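Long-range contact in putative oxidoreductase (Bacteroides fragilis NCTC 9343, PDB 3FHL), which probably acts as a nucleotide-dependent oxidoreductase of the Gfo/Idh/MocA family, though its substrate is not established: residues Leu204-Leu218 against Val227-Glu239. Residues are numbered along the deposited sequence; the frame is centred on the assembly and turned at random. Where two conformers were deposited one is given.
Sequences LREGGKVDDYFIIHL and VKITLKASYLMRE
Phe214 and Ala233 face each other across an antiparallel beta hairpin, strand 213-218 against strand 228-234, in the open mixed sheet of the C-terminal alpha/beta domain of a Gfo/Idh/MocA protein. With CG between its backbone N and carbonyl carbon (chi1 69°), the Phe214 ring leans over the partner strand, and the backbone N of Ala233 lies under the centre of one face; CE2 meets Ala233 CB at 3.5 Å. Main-chain bonds join this pair in both directions, as they do Ile216 and Leu231. Further along the same face, Leu218 crosses Leu231 at about a right angle, CD1 to CD1 3.8 Å, and its CG rests on CG2 of Ile229.

On the sheet face of Tyr213, Ile215 and His217 the second subunit closes in. Ile215 and Lys232 run side by side, CG1 to CG 3.7 Å, while Lys232 NZ makes salt bridges to Glu241 and to Glu148 and Glu150 of the second subunit; Tyr213 OH also bonds Glu148 of that subunit. His217, lying alongside Thr230, turns its ring edge to the neighbouring strand, and its ND1 donates to Ile229 O at 3.1 Å; the oxygen lies close to the ring plane, whereas the nitrogen stands 28° out of the carbonyl plane. The polar partner of His217 beyond the hairpin is His217 of the second subunit.

Beyond the strands, the Arg205 guanidinium lies flat on Tyr235, planes 7° apart and centres 4.5 Å apart. Asp212 helps hold the guanidinium there, and Arg157 O accepts from its NH1. Asp212 OD2 accepts from Arg205 N and, from above the carboxylate plane, from Arg205 NE at 2.9 Å in a salt bridge. The other oxygen, Asp212 OD1, receives Leu204 N through its syn lone pair at 2.7 Å.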
ATOM      1  N   LEU C 204     -14.511  -5.196  -4.711  1.00 33.14           N
ATOM      2  CA  LEU C 204     -14.843  -3.884  -4.206  1.00 31.79           C
ATOM      3  C   LEU C 204     -15.931  -3.231  -5.054  1.00 36.44           C
ATOM      4  O   LEU C 204     -16.603  -2.305  -4.599  1.00 34.64           O
ATOM      5  CB  LEU C 204     -13.590  -3.002  -4.169  1.00 30.33           C
ATOM      6  CG  LEU C 204     -12.317  -3.514  -3.486  1.00 32.08           C
ATOM      7  CD1 LEU C 204     -11.266  -2.400  -3.537  1.00 27.78           C
ATOM      8  CD2 LEU C 204     -12.556  -3.973  -2.050  1.00 33.85           C
ATOM      9  N   ARG C 205     -16.113  -3.729  -6.273  1.00 35.92           N
ATOM     10  CA  ARG C 205     -17.071  -3.131  -7.198  1.00 39.13           C
ATOM     11  C   ARG C 205     -18.410  -3.838  -7.115  1.00 38.70           C
ATOM     12  O   ARG C 205     -18.474  -5.065  -6.971  1.00 39.51           O
ATOM     13  CB  ARG C 205     -16.543  -3.139  -8.639  1.00 39.19           C
ATOM     14  CG  ARG C 205     -15.274  -2.306  -8.820  1.00 39.34           C
ATOM     15  CD  ARG C 205     -14.628  -2.479 -10.179  1.00 40.41           C
ATOM     16  NE  ARG C 205     -14.388  -3.875 -10.538  1.00 40.09           N
ATOM     17  CZ  ARG C 205     -14.083  -4.286 -11.764  1.00 44.49           C
ATOM     18  NH1 ARG C 205     -13.967  -3.412 -12.757  1.00 45.13           N
ATOM     19  NH2 ARG C 205     -13.903  -5.577 -12.001  1.00 46.84           N
ATOM     20  N   GLU C 206     -19.470  -3.035  -7.182  1.00 46.54           N
ATOM     21  CA  GLU C 206     -20.840  -3.529  -7.175  1.00 52.26           C
ATOM     22  C   GLU C 206     -21.054  -4.439  -8.379  1.00 47.30           C
ATOM     23  O   GLU C 206     -20.792  -4.042  -9.517  1.00 48.40           O
ATOM     24  CB  GLU C 206     -21.827  -2.355  -7.197  1.00 51.82           C
ATOM     25  CG  GLU C 206     -23.302  -2.767  -7.236  1.00 64.51           C
ATOM     26  CD  GLU C 206     -24.226  -1.629  -7.656  1.00 67.52           C
ATOM     27  OE1 GLU C 206     -24.754  -1.674  -8.792  1.00 74.30           O
ATOM     28  OE2 GLU C 206     -24.417  -0.690  -6.854  1.00 77.23           O
ATOM     29  N   GLY C 207     -21.499  -5.665  -8.108  1.00 50.15           N
ATOM     30  CA  GLY C 207     -21.795  -6.647  -9.150  1.00 52.26           C
ATOM     31  C   GLY C 207     -20.631  -7.535  -9.563  1.00 55.36           C
ATOM     32  O   GLY C 207     -20.778  -8.372 -10.458  1.00 59.01           O
ATOM     33  N   GLY C 208     -19.479  -7.363  -8.913  1.00 54.32           N
ATOM     34  CA  GLY C 208     -18.265  -8.105  -9.263  1.00 47.43           C
ATOM     35  C   GLY C 208     -18.317  -9.561  -8.842  1.00 47.65           C
ATOM     36  O   GLY C 208     -18.834  -9.886  -7.769  1.00 43.09           O
ATOM     37  N   LYS C 209     -17.761 -10.428  -9.688  1.00 48.08           N
ATOM     38  CA  LYS C 209     -17.824 -11.881  -9.499  1.00 50.58           C
ATOM     39  C   LYS C 209     -16.472 -12.484  -9.097  1.00 46.06           C
ATOM     40  O   LYS C 209     -16.423 -13.546  -8.477  1.00 47.97           O
ATOM     41  CB  LYS C 209     -18.328 -12.556 -10.780  1.00 52.13           C
ATOM     42  CG  LYS C 209     -19.655 -12.022 -11.308  1.00 59.83           C
ATOM     43  CD  LYS C 209     -20.005 -12.654 -12.656  1.00 63.71           C
ATOM     44  CE  LYS C 209     -21.208 -11.974 -13.307  1.00 75.13           C
ATOM     45  NZ  LYS C 209     -21.527 -12.557 -14.648  1.00 78.78           N
ATOM     46  N   VAL C 210     -15.386 -11.807  -9.475  1.00 43.83           N
ATOM     47  CA  VAL C 210     -14.012 -12.216  -9.132  1.00 40.70           C
ATOM     48  C   VAL C 210     -13.274 -11.054  -8.471  1.00 34.95           C
ATOM     49  O   VAL C 210     -13.691  -9.900  -8.618  1.00 36.06           O
ATOM     50  CB  VAL C 210     -13.207 -12.701 -10.381  1.00 40.34           C
ATOM     51  CG1 VAL C 210     -13.737 -14.044 -10.885  1.00 49.94           C
ATOM     52  CG2 VAL C 210     -13.219 -11.659 -11.499  1.00 38.57           C
ATOM     53  N   ASP C 211     -12.185 -11.352  -7.756  1.00 31.75           N
ATOM     54  CA  ASP C 211     -11.415 -10.310  -7.071  1.00 28.84           C
ATOM     55  C   ASP C 211     -10.951  -9.207  -8.020  1.00 31.71           C
ATOM     56  O   ASP C 211     -10.536  -9.466  -9.165  1.00 35.37           O
ATOM     57  CB  ASP C 211     -10.248 -10.907  -6.258  1.00 28.28           C
ATOM     58  CG  ASP C 211      -9.196 -11.590  -7.134  1.00 37.45           C
ATOM     59  OD1 ASP C 211      -9.466 -12.698  -7.620  1.00 39.99           O
ATOM     60  OD2 ASP C 211      -8.095 -11.028  -7.315  1.00 34.32           O
ATOM     61  N   ASP C 212     -11.094  -7.970  -7.556  1.00 30.54           N
ATOM     62  CA  ASP C 212     -10.689  -6.796  -8.313  1.00 30.94           C
ATOM     63  C   ASP C 212      -9.787  -5.923  -7.453  1.00 27.76           C
ATOM     64  O   ASP C 212      -9.597  -4.743  -7.729  1.00 28.57           O
ATOM     65  CB  ASP C 212     -11.913  -6.026  -8.848  1.00 28.23           C
ATOM     66  CG  ASP C 212     -12.921  -5.640  -7.752  1.00 37.15           C
ATOM     67  OD1 ASP C 212     -12.551  -5.569  -6.565  1.00 29.40           O
ATOM     68  OD2 ASP C 212     -14.102  -5.386  -8.089  1.00 37.56           O
ATOM     69  N   TYR C 213      -9.225  -6.535  -6.410  1.00 24.74           N
ATOM     70  CA  TYR C 213      -8.290  -5.868  -5.527  1.00 22.28           C
ATOM     71  C   TYR C 213      -7.448  -6.957  -4.887  1.00 22.92           C
ATOM     72  O   TYR C 213      -7.988  -7.953  -4.413  1.00 27.33           O
ATOM     73  CB  TYR C 213      -9.035  -5.129  -4.398  1.00 22.69           C
ATOM     74  CG  TYR C 213      -8.124  -4.580  -3.327  1.00 28.05           C
ATOM     75  CD1 TYR C 213      -7.652  -3.274  -3.408  1.00 23.63           C
ATOM     76  CD2 TYR C 213      -7.709  -5.373  -2.243  1.00 23.65           C
ATOM     77  CE1 TYR C 213      -6.798  -2.768  -2.458  1.00 31.19           C
ATOM     78  CE2 TYR C 213      -6.841  -4.871  -1.283  1.00 25.72           C
ATOM     79  CZ  TYR C 213      -6.402  -3.558  -1.401  1.00 26.17           C
ATOM     80  OH  TYR C 213      -5.552  -3.019  -0.479  1.00 27.95           O
ATOM     81  N   PHE C 214      -6.143  -6.738  -4.814  1.00 23.75           N
ATOM     82  CA  PHE C 214      -5.314  -7.593  -3.949  1.00 21.97           C
ATOM     83  C   PHE C 214      -4.209  -6.783  -3.329  1.00 23.98           C
ATOM     84  O   PHE C 214      -3.750  -5.796  -3.909  1.00 26.51           O
ATOM     85  CB  PHE C 214      -4.781  -8.837  -4.706  1.00 22.00           C
ATOM     86  CG  PHE C 214      -3.753  -8.541  -5.778  1.00 22.23           C
ATOM     87  CD1 PHE C 214      -2.426  -8.241  -5.450  1.00 27.50           C
ATOM     88  CD2 PHE C 214      -4.107  -8.583  -7.115  1.00 29.49           C
ATOM     89  CE1 PHE C 214      -1.492  -7.970  -6.432  1.00 29.27           C
ATOM     90  CE2 PHE C 214      -3.171  -8.332  -8.105  1.00 25.67           C
ATOM     91  CZ  PHE C 214      -1.861  -8.012  -7.758  1.00 27.92           C
ATOM     92  N   ILE C 215      -3.815  -7.169  -2.125  1.00 22.65           N
ATOM     93  CA  ILE C 215      -2.554  -6.740  -1.560  1.00 22.82           C
ATOM     94  C   ILE C 215      -1.838  -8.009  -1.078  1.00 28.22           C
ATOM     95  O   ILE C 215      -2.448  -8.853  -0.433  1.00 26.88           O
ATOM     96  CB  ILE C 215      -2.700  -5.672  -0.436  1.00 26.69           C
ATOM     97  CG1 ILE C 215      -1.318  -5.209   0.038  1.00 29.36           C
ATOM     98  CG2 ILE C 215      -3.583  -6.170   0.738  1.00 26.53           C
ATOM     99  CD1 ILE C 215      -1.319  -3.877   0.725  1.00 35.64           C
ATOM    100  N   ILE C 216      -0.561  -8.137  -1.430  1.00 24.21           N
ATOM    101  CA  ILE C 216       0.234  -9.320  -1.109  1.00 26.03           C
ATOM    102  C   ILE C 216       1.546  -8.909  -0.488  1.00 24.81           C
ATOM    103  O   ILE C 216       2.248  -8.033  -0.988  1.00 28.61           O
ATOM    104  CB  ILE C 216       0.489 -10.190  -2.372  1.00 28.04           C
ATOM    105  CG1 ILE C 216      -0.846 -10.695  -2.940  1.00 24.35           C
ATOM    106  CG2 ILE C 216       1.447 -11.345  -2.050  1.00 32.44           C
ATOM    107  CD1 ILE C 216      -0.771 -11.257  -4.360  1.00 29.04           C
ATOM    108  N   HIS C 217       1.893  -9.565   0.609  1.00 27.43           N
ATOM    109  CA  HIS C 217       3.211  -9.424   1.180  1.00 26.28           C
ATOM    110  C   HIS C 217       3.948 -10.732   1.018  1.00 31.91           C
ATOM    111  O   HIS C 217       3.448 -11.775   1.429  1.00 28.36           O
ATOM    112  CB  HIS C 217       3.126  -9.040   2.657  1.00 27.98           C
ATOM    113  CG  HIS C 217       2.496  -7.704   2.870  1.00 37.50           C
ATOM    114  ND1 HIS C 217       3.079  -6.542   2.421  1.00 40.98           N
ATOM    115  CD2 HIS C 217       1.312  -7.349   3.418  1.00 39.05           C
ATOM    116  CE1 HIS C 217       2.294  -5.520   2.709  1.00 44.88           C
ATOM    117  NE2 HIS C 217       1.217  -5.983   3.321  1.00 37.25           N
ATOM    118  N   LEU C 218       5.125 -10.657   0.402  1.00 30.88           N
ATOM    119  CA  LEU C 218       6.007 -11.816   0.267  1.00 30.07           C
ATOM    120  C   LEU C 218       7.023 -11.668   1.377  1.00 27.15           C
ATOM    121  O   LEU C 218       7.850 -10.745   1.373  1.00 28.86           O
ATOM    122  CB  LEU C 218       6.672 -11.855  -1.118  1.00 27.46           C
ATOM    123  CG  LEU C 218       5.774 -11.788  -2.343  1.00 28.55           C
ATOM    124  CD1 LEU C 218       6.625 -11.958  -3.599  1.00 35.44           C
ATOM    125  CD2 LEU C 218       4.735 -12.875  -2.281  1.00 26.83           C
ATOM    126  N   VAL C 227      14.162  -7.351   3.096  1.00 30.56           N
ATOM    127  CA  VAL C 227      13.461  -6.371   2.251  1.00 29.35           C
ATOM    128  C   VAL C 227      11.960  -6.592   2.382  1.00 31.06           C
ATOM    129  O   VAL C 227      11.475  -7.724   2.254  1.00 27.78           O
ATOM    130  CB  VAL C 227      13.896  -6.430   0.739  1.00 31.07           C
ATOM    131  CG1 VAL C 227      13.093  -5.424  -0.115  1.00 23.09           C
ATOM    132  CG2 VAL C 227      15.373  -6.106   0.583  1.00 31.14           C
ATOM    133  N   LYS C 228      11.232  -5.499   2.623  1.00 26.47           N
ATOM    134  CA  LYS C 228       9.792  -5.526   2.758  1.00 30.09           C
ATOM    135  C   LYS C 228       9.139  -5.425   1.383  1.00 28.57           C
ATOM    136  O   LYS C 228       9.401  -4.472   0.651  1.00 28.20           O
ATOM    137  CB  LYS C 228       9.352  -4.381   3.681  1.00 30.05           C
ATOM    138  CG  LYS C 228      10.038  -4.405   5.050  1.00 27.49           C
ATOM    139  CD  LYS C 228       9.583  -5.615   5.878  1.00 34.76           C
ATOM    140  CE  LYS C 228      10.102  -5.530   7.311  1.00 37.38           C
ATOM    141  NZ  LYS C 228       9.961  -6.829   8.013  1.00 35.39           N
ATOM    142  N   ILE C 229       8.300  -6.410   1.051  1.00 28.55           N
ATOM    143  CA  ILE C 229       7.671  -6.508  -0.272  0.50 27.05           C
ATOM    144  C   ILE C 229       6.161  -6.308  -0.221  1.00 27.44           C
ATOM    145  O   ILE C 229       5.463  -6.997   0.514  1.00 28.16           O
ATOM    146  CB  ILE C 229       7.955  -7.886  -0.948  0.50 28.65           C
ATOM    147  CG1 ILE C 229       9.437  -8.036  -1.291  0.50 26.05           C
ATOM    148  CG2 ILE C 229       7.096  -8.080  -2.206  0.50 24.59           C
ATOM    149  CD1 ILE C 229       9.742  -9.256  -2.124  0.50 25.94           C
ATOM    150  N   THR C 230       5.656  -5.362  -1.011  1.00 21.32           N
ATOM    151  CA  THR C 230       4.207  -5.215  -1.177  1.00 24.17           C
ATOM    152  C   THR C 230       3.855  -5.255  -2.652  1.00 24.11           C
ATOM    153  O   THR C 230       4.379  -4.461  -3.440  1.00 28.13           O
ATOM    154  CB  THR C 230       3.674  -3.875  -0.609  1.00 24.78           C
ATOM    155  OG1 THR C 230       4.147  -3.688   0.720  1.00 28.87           O
ATOM    156  CG2 THR C 230       2.165  -3.870  -0.573  1.00 29.30           C
ATOM    157  N   LEU C 231       2.954  -6.161  -3.022  1.00 20.77           N
ATOM    158  CA  LEU C 231       2.412  -6.215  -4.385  1.00 27.42           C
ATOM    159  C   LEU C 231       0.914  -5.922  -4.351  1.00 27.02           C
ATOM    160  O   LEU C 231       0.176  -6.488  -3.540  1.00 26.94           O
ATOM    161  CB  LEU C 231       2.692  -7.587  -5.027  1.00 25.49           C
ATOM    162  CG  LEU C 231       4.111  -8.148  -4.824  1.00 23.31           C
ATOM    163  CD1 LEU C 231       4.192  -9.588  -5.300  1.00 29.42           C
ATOM    164  CD2 LEU C 231       5.142  -7.289  -5.575  1.00 21.79           C
ATOM    165  N   LYS C 232       0.460  -5.036  -5.228  1.00 28.28           N
ATOM    166  CA  LYS C 232      -0.918  -4.567  -5.174  1.00 26.09           C
ATOM    167  C   LYS C 232      -1.501  -4.345  -6.543  1.00 28.22           C
ATOM    168  O   LYS C 232      -0.787  -3.960  -7.463  1.00 28.19           O
ATOM    169  CB  LYS C 232      -0.980  -3.207  -4.479  1.00 30.52           C
ATOM    170  CG  LYS C 232      -1.231  -3.209  -3.017  1.00 37.23           C
ATOM    171  CD  LYS C 232      -1.401  -1.768  -2.502  1.00 33.72           C
ATOM    172  CE  LYS C 232      -2.855  -1.340  -2.447  1.00 32.02           C
ATOM    173  NZ  LYS C 232      -2.979  -0.072  -1.635  1.00 35.36           N
ATOM    174  N   ALA C 233      -2.810  -4.538  -6.656  1.00 26.71           N
ATOM    175  CA  ALA C 233      -3.554  -4.043  -7.817  1.00 29.56           C
ATOM    176  C   ALA C 233      -4.996  -3.799  -7.444  1.00 30.58           C
ATOM    177  O   ALA C 233      -5.516  -4.445  -6.541  1.00 26.73           O
ATOM    178  CB  ALA C 233      -3.480  -5.009  -8.996  1.00 27.47           C
ATOM    179  N   SER C 234      -5.647  -2.885  -8.162  1.00 25.48           N
ATOM    180  CA  SER C 234      -7.028  -2.541  -7.873  1.00 31.40           C
ATOM    181  C   SER C 234      -7.651  -1.902  -9.096  1.00 28.02           C
ATOM    182  O   SER C 234      -6.971  -1.203  -9.846  1.00 31.24           O
ATOM    183  CB  SER C 234      -7.107  -1.561  -6.688  1.00 26.85           C
ATOM    184  OG  SER C 234      -8.458  -1.203  -6.399  1.00 28.53           O
ATOM    185  N   TYR C 235      -8.944  -2.149  -9.276  1.00 29.35           N
ATOM    186  CA  TYR C 235      -9.733  -1.474 -10.302  1.00 28.51           C
ATOM    187  C   TYR C 235     -10.423  -0.211  -9.785  1.00 29.55           C
ATOM    188  O   TYR C 235     -11.170   0.433 -10.515  1.00 30.93           O
ATOM    189  CB  TYR C 235     -10.764  -2.430 -10.898  1.00 35.13           C
ATOM    190  CG  TYR C 235     -10.262  -3.193 -12.102  1.00 40.74           C
ATOM    191  CD1 TYR C 235      -9.913  -2.527 -13.277  1.00 41.94           C
ATOM    192  CD2 TYR C 235     -10.147  -4.577 -12.071  1.00 42.95           C
ATOM    193  CE1 TYR C 235      -9.466  -3.224 -14.388  1.00 46.40           C
ATOM    194  CE2 TYR C 235      -9.707  -5.284 -13.182  1.00 49.09           C
ATOM    195  CZ  TYR C 235      -9.358  -4.602 -14.331  1.00 47.47           C
ATOM    196  OH  TYR C 235      -8.906  -5.307 -15.425  1.00 53.49           O
ATOM    197  N   LEU C 236     -10.162   0.154  -8.533  1.00 26.41           N
ATOM    198  CA  LEU C 236     -10.712   1.396  -7.989  1.00 30.78           C
ATOM    199  C   LEU C 236      -9.640   2.275  -7.366  1.00 27.31           C
ATOM    200  O   LEU C 236      -9.543   2.389  -6.138  1.00 28.78           O
ATOM    201  CB  LEU C 236     -11.831   1.090  -6.990  1.00 31.84           C
ATOM    202  CG  LEU C 236     -13.167   0.612  -7.571  1.00 25.93           C
ATOM    203  CD1 LEU C 236     -14.126   0.339  -6.404  1.00 32.79           C
ATOM    204  CD2 LEU C 236     -13.759   1.636  -8.564  1.00 30.33           C
ATOM    205  N   MET C 237      -8.795   2.838  -8.224  1.00 23.61           N
ATOM    206  CA  MET C 237      -7.761   3.787  -7.823  1.00 26.36           C
ATOM    207  C   MET C 237      -7.787   4.922  -8.834  1.00 29.07           C
ATOM    208  O   MET C 237      -6.923   4.995  -9.725  1.00 28.03           O
ATOM    209  CB  MET C 237      -6.351   3.160  -7.776  1.00 28.42           C
ATOM    210  CG  MET C 237      -6.105   2.103  -6.723  1.00 31.41           C
ATOM    211  SD  MET C 237      -4.383   1.534  -6.630  1.00 20.10           S
ATOM    212  CE  MET C 237      -4.456   0.558  -5.138  1.00 28.35           C
ATOM    213  N   ARG C 238      -8.786   5.798  -8.709  1.00 30.41           N
ATOM    214  CA  ARG C 238      -8.951   6.917  -9.645  1.00 27.95           C
ATOM    215  C   ARG C 238      -7.708   7.772  -9.743  1.00 29.51           C
ATOM    216  O   ARG C 238      -7.321   8.195 -10.832  1.00 30.14           O
ATOM    217  CB  ARG C 238     -10.190   7.776  -9.341  1.00 28.00           C
ATOM    218  CG  ARG C 238     -10.563   8.630 -10.553  1.00 33.34           C
ATOM    219  CD  ARG C 238     -11.966   9.144 -10.529  1.00 34.85           C
ATOM    220  NE  ARG C 238     -12.376   9.520 -11.877  1.00 37.60           N
ATOM    221  CZ  ARG C 238     -13.633   9.735 -12.261  1.00 38.66           C
ATOM    222  NH1 ARG C 238     -14.633   9.623 -11.402  1.00 36.50           N
ATOM    223  NH2 ARG C 238     -13.891  10.057 -13.521  1.00 41.54           N
ATOM    224  N   GLU C 239      -7.075   8.019  -8.600  1.00 26.92           N
ATOM    225  CA  GLU C 239      -5.760   8.604  -8.599  1.00 26.69           C
ATOM    226  C   GLU C 239      -4.788   7.465  -8.301  1.00 31.56           C
ATOM    227  O   GLU C 239      -4.861   6.823  -7.254  1.00 27.79           O
ATOM    228  CB  GLU C 239      -5.649   9.727  -7.576  1.00 26.49           C
ATOM    229  CG  GLU C 239      -4.268  10.379  -7.514  1.00 31.13           C
ATOM    230  CD  GLU C 239      -3.911  11.178  -8.763  1.00 35.37           C
ATOM    231  OE1 GLU C 239      -4.812  11.519  -9.571  1.00 33.02           O
ATOM    232  OE2 GLU C 239      -2.709  11.477  -8.913  1.00 35.59           O
TER
HETATM  233  O   HOH W   1       7.909  -8.418   3.048  1.00 28.69           O